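Local atomic coordinates of putative oxygenase (Streptomyces coelicolor, PDB entry 2OG5), a protein that catalyses the iron(II)- and 2-oxoglutarate-dependent 3-hydroxylation of L-asparagine to (2S,3S)-3-hydroxyasparagine, a building block of the calcium-dependent lipopeptide antibiotic. Residues G144-L147 and P148-N151; S121-R124 and E125-G129; E67-E70 and A71-A75. All blocks are in the same frame, centred on the assembly; numbering follows the deposited sequence.

How the contacts relate
Only contact 1 reaches the active site: Glu149 in its turn binds the substrate L-asparagine, and its side chain lies about 7 Å from the sodium ion held by His179, Glu181 and His311, the residues that bind iron. Contact 2, with its centre 15 Å from that of contact 1, touches it directly, since Lys150 NZ reaches Ser121 O at 2.8 Å, probably a hydrogen bond, and one acetic acid molecule bridges Asn151 and Arg124. Helix 128-140, which starts in contact 2, leads into strand 142-146 of contact 1. Contact 3 lies farther out, meeting contact 2 where Trp68 NE1 packs on Ala126 CB at 3.8 Å; its nearest atoms are about 8 Å from contact 1.

Contact 1. Residues G144-L147 and P148-N151. With ACY (acetic acid), chain C.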
loop_
_atom_site.group_PDB
_atom_site.type_symbol
_atom_site.label_atom_id
_atom_site.label_comp_id
_atom_site.label_asym_id
_atom_site.label_seq_id
_atom_site.Cartn_x
_atom_site.Cartn_y
_atom_site.Cartn_z
ATOM N N GLY A 144 -0.920 -0.572 -10.696
ATOM C CA GLY A 144 0.261 -1.222 -11.227
ATOM C C GLY A 144 0.707 -2.359 -10.336
ATOM O O GLY A 144 0.353 -2.431 -9.161
ATOM N N ALA A 145 1.490 -3.261 -10.908
ATOM C CA ALA A 145 2.084 -4.356 -10.144
ATOM C C ALA A 145 3.379 -4.786 -10.798
ATOM O O ALA A 145 3.705 -4.330 -11.884
ATOM C CB ALA A 145 1.130 -5.519 -10.007
ATOM N N PHE A 146 4.122 -5.643 -10.101
ATOM C CA PHE A 146 5.468 -6.027 -10.515
ATOM C C PHE A 146 5.478 -7.515 -10.782
ATOM O O PHE A 146 5.044 -8.289 -9.945
ATOM C CB PHE A 146 6.472 -5.671 -9.413
ATOM C CG PHE A 146 6.444 -4.217 -9.059
ATOM C CD1 PHE A 146 7.275 -3.322 -9.697
ATOM C CD2 PHE A 146 5.520 -3.734 -8.134
ATOM C CE1 PHE A 146 7.223 -1.964 -9.403
ATOM C CE2 PHE A 146 5.461 -2.374 -7.834
ATOM C CZ PHE A 146 6.309 -1.495 -8.472
ATOM N N LEU A 147 5.975 -7.908 -11.955
ATOM C CA LEU A 147 5.891 -9.312 -12.370
ATOM C C LEU A 147 6.473 -10.290 -11.324
ATOM O O LEU A 147 5.878 -11.349 -11.051
ATOM C CB LEU A 147 6.552 -9.482 -13.737
ATOM C CG LEU A 147 6.447 -10.883 -14.346
ATOM C CD1 LEU A 147 4.988 -11.350 -14.420
ATOM C CD2 LEU A 147 7.102 -10.953 -15.719
ATOM N N PRO A 148 7.634 -9.963 -10.728
ATOM C CA PRO A 148 8.203 -10.883 -9.730
ATOM C C PRO A 148 7.546 -10.942 -8.349
ATOM O O PRO A 148 7.991 -11.726 -7.494
ATOM C CB PRO A 148 9.644 -10.372 -9.572
ATOM C CG PRO A 148 9.894 -9.550 -10.748
ATOM C CD PRO A 148 8.582 -8.882 -11.023
ATOM N N GLU A 149 6.510 -10.135 -8.119
ATOM C CA GLU A 149 5.838 -10.086 -6.821
ATOM C C GLU A 149 4.342 -10.382 -7.000
ATOM O O GLU A 149 3.633 -9.652 -7.701
ATOM C CB GLU A 149 6.056 -8.706 -6.198
ATOM C CG GLU A 149 5.243 -8.394 -4.959
ATOM C CD GLU A 149 5.386 -6.948 -4.510
ATOM O OE1 GLU A 149 5.248 -6.025 -5.352
ATOM O OE2 GLU A 149 5.622 -6.740 -3.296
ATOM N N LYS A 150 3.877 -11.476 -6.391
ATOM C CA LYS A 150 2.479 -11.889 -6.514
ATOM C C LYS A 150 2.080 -12.051 -7.992
ATOM O O LYS A 150 0.932 -11.783 -8.388
ATOM C CB LYS A 150 1.562 -10.885 -5.800
ATOM C CG LYS A 150 1.739 -10.845 -4.280
ATOM C CD LYS A 150 0.928 -11.919 -3.596
ATOM C CE LYS A 150 0.486 -11.513 -2.207
ATOM N NZ LYS A 150 -0.545 -12.438 -1.716
ATOM N N ASN A 151 3.035 -12.481 -8.813
ATOM C CA ASN A 151 2.814 -12.741 -10.233
ATOM C C ASN A 151 2.200 -11.555 -10.989
ATOM O O ASN A 151 1.504 -11.725 -11.987
ATOM C CB ASN A 151 1.994 -14.031 -10.419
ATOM C CG ASN A 151 2.767 -15.290 -10.016
ATOM O OD1 ASN A 151 3.985 -15.257 -9.796
ATOM N ND2 ASN A 151 2.061 -16.412 -9.944
HETATM C C ACY C . -1.833 -16.392 -9.319
HETATM O O ACY C . -0.826 -15.762 -9.687
HETATM O OXT ACY C . -2.970 -16.286 -9.826
HETATM C CH3 ACY C . -1.652 -17.338 -8.173
HETATM O O HOH W 1 3.507 -6.797 -7.512
#
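Pro148 follows directly on Leu147, and its ring carbon CD sits 3.4 Å from Leu147 CB, a close approach set largely by the peptide bond that joins them. The proline ring holds phi of Pro148 at -74°, compatible with the third position of the chain reversal here. The same CD also approaches Phe146 CB, more loosely, at 4.2 Å. Glu149 closes the turn, its N donating to Phe146 O over 3.0 Å with an N-H...O angle of 162°. This is a type I beta turn, Phe146 to Glu149, and it ends strand 142-146, which belongs to the large sheet of this clavaminate synthase-type jelly roll. With CG anti to the backbone N (chi1 170°) and the chain extended beyond it, the Glu149 side chain runs beside Phe146, pointing the same way, so that OE1 comes 3.6 Å from ring atom CD2. A water in the plane of that ring, at its edge, accepts from Phe146 N and lies within bonding distance (2.9 Å) of both Glu149 OE1 and Glu149 O, though with further acceptors in reach its two protons must be shared out. So placed, the carboxylate faces the substrate site: Glu149 binds L-asparagine and touches Asn182, while Arg329 makes a weak, long ion pair with OE2. The Lys150 side chain departs from the turn, and its NZ is also hydrogen-bonded to Asp157 O. Asn151 CA makes a CA-H...O contact of 3.5 Å with Leu147 O, while the amide ND2 donates to acetic acid O at 3.0 Å.

Contact 2. Residues S121-R124 and E125-G129. With ACY (acetic acid), chain C.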
loop_
_atom_site.group_PDB
_atom_site.type_symbol
_atom_site.label_atom_id
_atom_site.label_comp_id
_atom_site.label_asym_id
_atom_site.label_seq_id
_atom_site.Cartn_x
_atom_site.Cartn_y
_atom_site.Cartn_z
ATOM N N SER A 121 -1.461 -15.638 -2.810
ATOM C CA SER A 121 -2.898 -15.506 -3.049
ATOM C C SER A 121 -3.208 -14.141 -3.696
ATOM O O SER A 121 -2.764 -13.116 -3.198
ATOM C CB SER A 121 -3.630 -15.614 -1.694
ATOM O OG SER A 121 -5.025 -15.650 -1.858
ATOM N N VAL A 122 -3.936 -14.150 -4.811
ATOM C CA VAL A 122 -4.333 -12.919 -5.507
ATOM C C VAL A 122 -5.778 -13.018 -5.999
ATOM O O VAL A 122 -6.345 -14.108 -6.070
ATOM C CB VAL A 122 -3.390 -12.610 -6.703
ATOM C CG1 VAL A 122 -1.976 -12.389 -6.217
ATOM C CG2 VAL A 122 -3.445 -13.739 -7.721
ATOM N N GLN A 123 -6.359 -11.877 -6.369
ATOM C CA GLN A 123 -7.750 -11.801 -6.815
ATOM C C GLN A 123 -7.800 -11.707 -8.333
ATOM O O GLN A 123 -7.760 -10.616 -8.903
ATOM C CB GLN A 123 -8.448 -10.599 -6.159
ATOM C CG GLN A 123 -9.938 -10.483 -6.437
ATOM C CD GLN A 123 -10.728 -11.634 -5.844
ATOM O OE1 GLN A 123 -10.537 -11.998 -4.682
ATOM N NE2 GLN A 123 -11.603 -12.219 -6.648
ATOM N N ARG A 124 -7.883 -12.861 -8.990
ATOM C CA ARG A 124 -7.933 -12.924 -10.448
ATOM C C ARG A 124 -9.355 -12.767 -10.968
ATOM O O ARG A 124 -9.556 -12.300 -12.079
ATOM C CB ARG A 124 -7.367 -14.257 -10.967
ATOM C CG ARG A 124 -5.894 -14.504 -10.658
ATOM C CD ARG A 124 -4.997 -13.568 -11.436
ATOM N NE ARG A 124 -3.577 -13.831 -11.206
ATOM C CZ ARG A 124 -2.597 -13.018 -11.589
ATOM N NH1 ARG A 124 -2.868 -11.895 -12.240
ATOM N NH2 ARG A 124 -1.332 -13.326 -11.334
ATOM N N GLU A 125 -10.344 -13.205 -10.191
ATOM C CA GLU A 125 -11.744 -13.093 -10.611
ATOM C C GLU A 125 -12.330 -11.743 -10.233
ATOM O O GLU A 125 -11.894 -11.117 -9.272
ATOM C CB GLU A 125 -12.584 -14.203 -9.973
ATOM C CG GLU A 125 -12.175 -15.598 -10.403
ATOM C CD GLU A 125 -12.354 -15.839 -11.890
ATOM O OE1 GLU A 125 -13.293 -15.270 -12.495
ATOM O OE2 GLU A 125 -11.561 -16.619 -12.463
ATOM N N ALA A 126 -13.326 -11.305 -11.004
ATOM C CA ALA A 126 -14.071 -10.097 -10.683
ATOM C C ALA A 126 -14.700 -10.240 -9.306
ATOM O O ALA A 126 -15.179 -11.323 -8.934
ATOM C CB ALA A 126 -15.153 -9.825 -11.740
ATOM N N SER A 127 -14.678 -9.158 -8.538
ATOM C CA SER A 127 -15.231 -9.159 -7.196
ATOM C C SER A 127 -15.458 -7.732 -6.737
ATOM O O SER A 127 -14.938 -6.789 -7.342
ATOM C CB SER A 127 -14.293 -9.876 -6.220
ATOM O OG SER A 127 -13.155 -9.080 -5.924
ATOM N N LEU A 128 -16.210 -7.576 -5.654
ATOM C CA LEU A 128 -16.467 -6.264 -5.072
ATOM C C LEU A 128 -15.170 -5.593 -4.584
ATOM O O LEU A 128 -14.960 -4.388 -4.787
ATOM C CB LEU A 128 -17.476 -6.391 -3.929
ATOM C CG LEU A 128 -18.467 -5.262 -3.726
ATOM C CD1 LEU A 128 -19.327 -5.054 -4.969
ATOM C CD2 LEU A 128 -19.345 -5.579 -2.516
ATOM N N GLY A 129 -14.293 -6.372 -3.955
ATOM C CA GLY A 129 -13.015 -5.839 -3.485
ATOM C C GLY A 129 -12.126 -5.353 -4.613
ATOM O O GLY A 129 -11.530 -4.273 -4.525
HETATM C C ACY C . -1.833 -16.392 -9.319
HETATM O O ACY C . -0.826 -15.762 -9.687
HETATM O OXT ACY C . -2.970 -16.286 -9.826
HETATM C CH3 ACY C . -1.652 -17.338 -8.173
#
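Gln123 and Ser127 meet across the bend that leads into helix 128-140, and the glutamine side chain spans it. From CB, CG swings to the far side from the backbone N (chi1 -174°), and the chain then bends at chi2 and folds back over the following residues. CG lies 3.5 Å from both Glu125 O and Ser127 OG, and CD also rests against that hydroxyl oxygen. At the tip, NE2 donates to Glu125 O over 2.9 Å, almost straight at 175°. The acceptor lies in the plane of the Gln123 amide, whereas NE2 stands above the carbonyl plane of Glu125. NE2 also packs on Ser127 CB at 3.6 Å, and the other end of the amide, OE1, accepts from Gln328 NE2. Glutamine fits because one flat group can donate to the bend and accept from strand 326-333. Ser127 is the N-cap of helix 128-140, its OG hydrogen-bonded to Ala130 N; a short side chain with an acceptor suits that post. Arg124 turns the other way and meets acetic acid edge-on: NE donates to OXT at 2.9 Å and NH2 to O at 3.0 Å, a two-pronged grip near the guanidinium plane. NH1 forms a salt bridge with Asp64, and Glu125 OE2 one with Arg62, so two side chains of the bend join the region before helix 66-76. The acid probably came from the crystallisation liquor; its paired bonds to arginine suggest that it is bound as acetate, with its negative charge spread over both oxygens.

Contact 3. Residues E67-E70 and A71-A75; sequences EWVE and AARNA
This is a contact along one helix, between successive turns of helix 66-76, which lies on the outside of the molecule against helices 42-58 and 128-140. Four backbone bonds join the turns in the i to i+4 pattern of an alpha helix. The last of them, Asn74 N to Glu70 O, is 3.0 Å long and the straightest, at 169°. Ala72 CB lies 3.4 Å from Val69 O, and Ala71 CB 3.5 Å from Trp68 O, the usual approach of a CB to the carbonyl of the preceding turn. Both alanine side chains also touch Leu55, and methyl groups this small are consistent with close packing against helix 42-58. Trp68, broad and buried, packs on Leu55 of that helix and on Leu134 of helix 128-140, while the branched Val69 packs on Cys138. Arg73 curls back over the preceding turn. Its chain bends at chi3, which brings NH1 to 3.7 Å from Glu70 CA and NH2 to 3.9 Å from Val69 CG1. One face of its guanidinium looks onto Val69 O, which lies nearer the edge of the group than its centre. The polar end finds its strong partners elsewhere, in a salt bridge from NH2 to Asp142 and a hydrogen bond to Tyr348 OH. On the exposed side Glu70 and Asn74 run side by side, their flat end groups turned 54° apart. A water joins them, donating to Glu70 OE2 at 2.6 Å and to Asn74 OD1 at 3.1 Å. Both oxygens are acceptors, so the water, giving a proton to each, links two atoms that could not bond to one another.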
loop_
_atom_site.group_PDB
_atom_site.type_symbol
_atom_site.label_atom_id
_atom_site.label_comp_id
_atom_site.label_asym_id
_atom_site.label_seq_id
_atom_site.Cartn_x
_atom_site.Cartn_y
_atom_site.Cartn_z
ATOM N N GLU A 67 -9.315 -4.232 -20.378
ATOM C CA GLU A 67 -10.703 -3.806 -20.565
ATOM C C GLU A 67 -11.459 -3.664 -19.243
ATOM O O GLU A 67 -12.400 -2.879 -19.148
ATOM C CB GLU A 67 -11.452 -4.758 -21.509
ATOM C CG GLU A 67 -11.752 -6.123 -20.942
ATOM C CD GLU A 67 -12.325 -7.054 -21.983
ATOM O OE1 GLU A 67 -13.377 -6.711 -22.567
ATOM O OE2 GLU A 67 -11.709 -8.112 -22.226
ATOM N N TRP A 68 -11.052 -4.430 -18.232
ATOM C CA TRP A 68 -11.684 -4.359 -16.916
ATOM C C TRP A 68 -11.157 -3.136 -16.194
ATOM O O TRP A 68 -11.921 -2.427 -15.540
ATOM C CB TRP A 68 -11.394 -5.626 -16.112
ATOM C CG TRP A 68 -12.452 -6.038 -15.120
ATOM C CD1 TRP A 68 -13.460 -6.929 -15.342
ATOM C CD2 TRP A 68 -12.584 -5.628 -13.746
ATOM N NE1 TRP A 68 -14.215 -7.086 -14.209
ATOM C CE2 TRP A 68 -13.698 -6.302 -13.215
ATOM C CE3 TRP A 68 -11.872 -4.752 -12.916
ATOM C CZ2 TRP A 68 -14.120 -6.130 -11.907
ATOM C CZ3 TRP A 68 -12.290 -4.593 -11.615
ATOM C CH2 TRP A 68 -13.400 -5.283 -11.122
ATOM N N VAL A 69 -9.856 -2.879 -16.307
ATOM C CA VAL A 69 -9.302 -1.657 -15.714
ATOM C C VAL A 69 -9.963 -0.434 -16.349
ATOM O O VAL A 69 -10.271 0.519 -15.648
ATOM C CB VAL A 69 -7.753 -1.582 -15.816
ATOM C CG1 VAL A 69 -7.229 -0.310 -15.166
ATOM C CG2 VAL A 69 -7.113 -2.781 -15.130
ATOM N N GLU A 70 -10.200 -0.466 -17.661
ATOM C CA GLU A 70 -10.924 0.621 -18.338
ATOM C C GLU A 70 -12.342 0.799 -17.783
ATOM O O GLU A 70 -12.774 1.924 -17.540
ATOM C CB GLU A 70 -10.969 0.365 -19.846
ATOM C CG GLU A 70 -11.622 1.479 -20.671
ATOM C CD GLU A 70 -11.630 1.194 -22.170
ATOM O OE1 GLU A 70 -11.104 0.135 -22.592
ATOM O OE2 GLU A 70 -12.197 2.009 -22.935
ATOM N N ALA A 71 -13.063 -0.304 -17.572
ATOM C CA ALA A 71 -14.393 -0.221 -16.951
ATOM C C ALA A 71 -14.300 0.387 -15.548
ATOM O O ALA A 71 -15.151 1.185 -15.143
ATOM C CB ALA A 71 -15.056 -1.585 -16.892
ATOM N N ALA A 72 -13.250 0.025 -14.808
ATOM C CA ALA A 72 -13.041 0.566 -13.464
ATOM C C ALA A 72 -12.779 2.071 -13.525
ATOM O O ALA A 72 -13.290 2.837 -12.708
ATOM C CB ALA A 72 -11.886 -0.169 -12.771
ATOM N N ARG A 73 -11.968 2.499 -14.486
ATOM C CA ARG A 73 -11.694 3.930 -14.674
ATOM C C ARG A 73 -12.982 4.702 -14.946
ATOM O O ARG A 73 -13.240 5.735 -14.339
ATOM C CB ARG A 73 -10.712 4.119 -15.831
ATOM C CG ARG A 73 -10.232 5.545 -16.041
ATOM C CD ARG A 73 -9.190 5.625 -17.152
ATOM N NE ARG A 73 -8.009 4.883 -16.723
ATOM C CZ ARG A 73 -7.576 3.734 -17.220
ATOM N NH1 ARG A 73 -8.176 3.130 -18.251
ATOM N NH2 ARG A 73 -6.500 3.190 -16.663
ATOM N N ASN A 74 -13.790 4.187 -15.862
ATOM C CA ASN A 74 -15.067 4.819 -16.172
ATOM C C ASN A 74 -16.013 4.827 -14.973
ATOM O O ASN A 74 -16.698 5.820 -14.719
ATOM C CB ASN A 74 -15.710 4.133 -17.377
ATOM C CG ASN A 74 -14.979 4.449 -18.683
ATOM O OD1 ASN A 74 -14.824 3.575 -19.547
ATOM N ND2 ASN A 74 -14.536 5.693 -18.832
ATOM N N ALA A 75 -16.045 3.730 -14.226
ATOM C CA ALA A 75 -16.928 3.623 -13.060
ATOM C C ALA A 75 -16.486 4.559 -11.934
ATOM O O ALA A 75 -17.320 5.090 -11.205
ATOM C CB ALA A 75 -16.999 2.174 -12.571
HETATM O O HOH W 2 -13.217 4.285 -22.111
#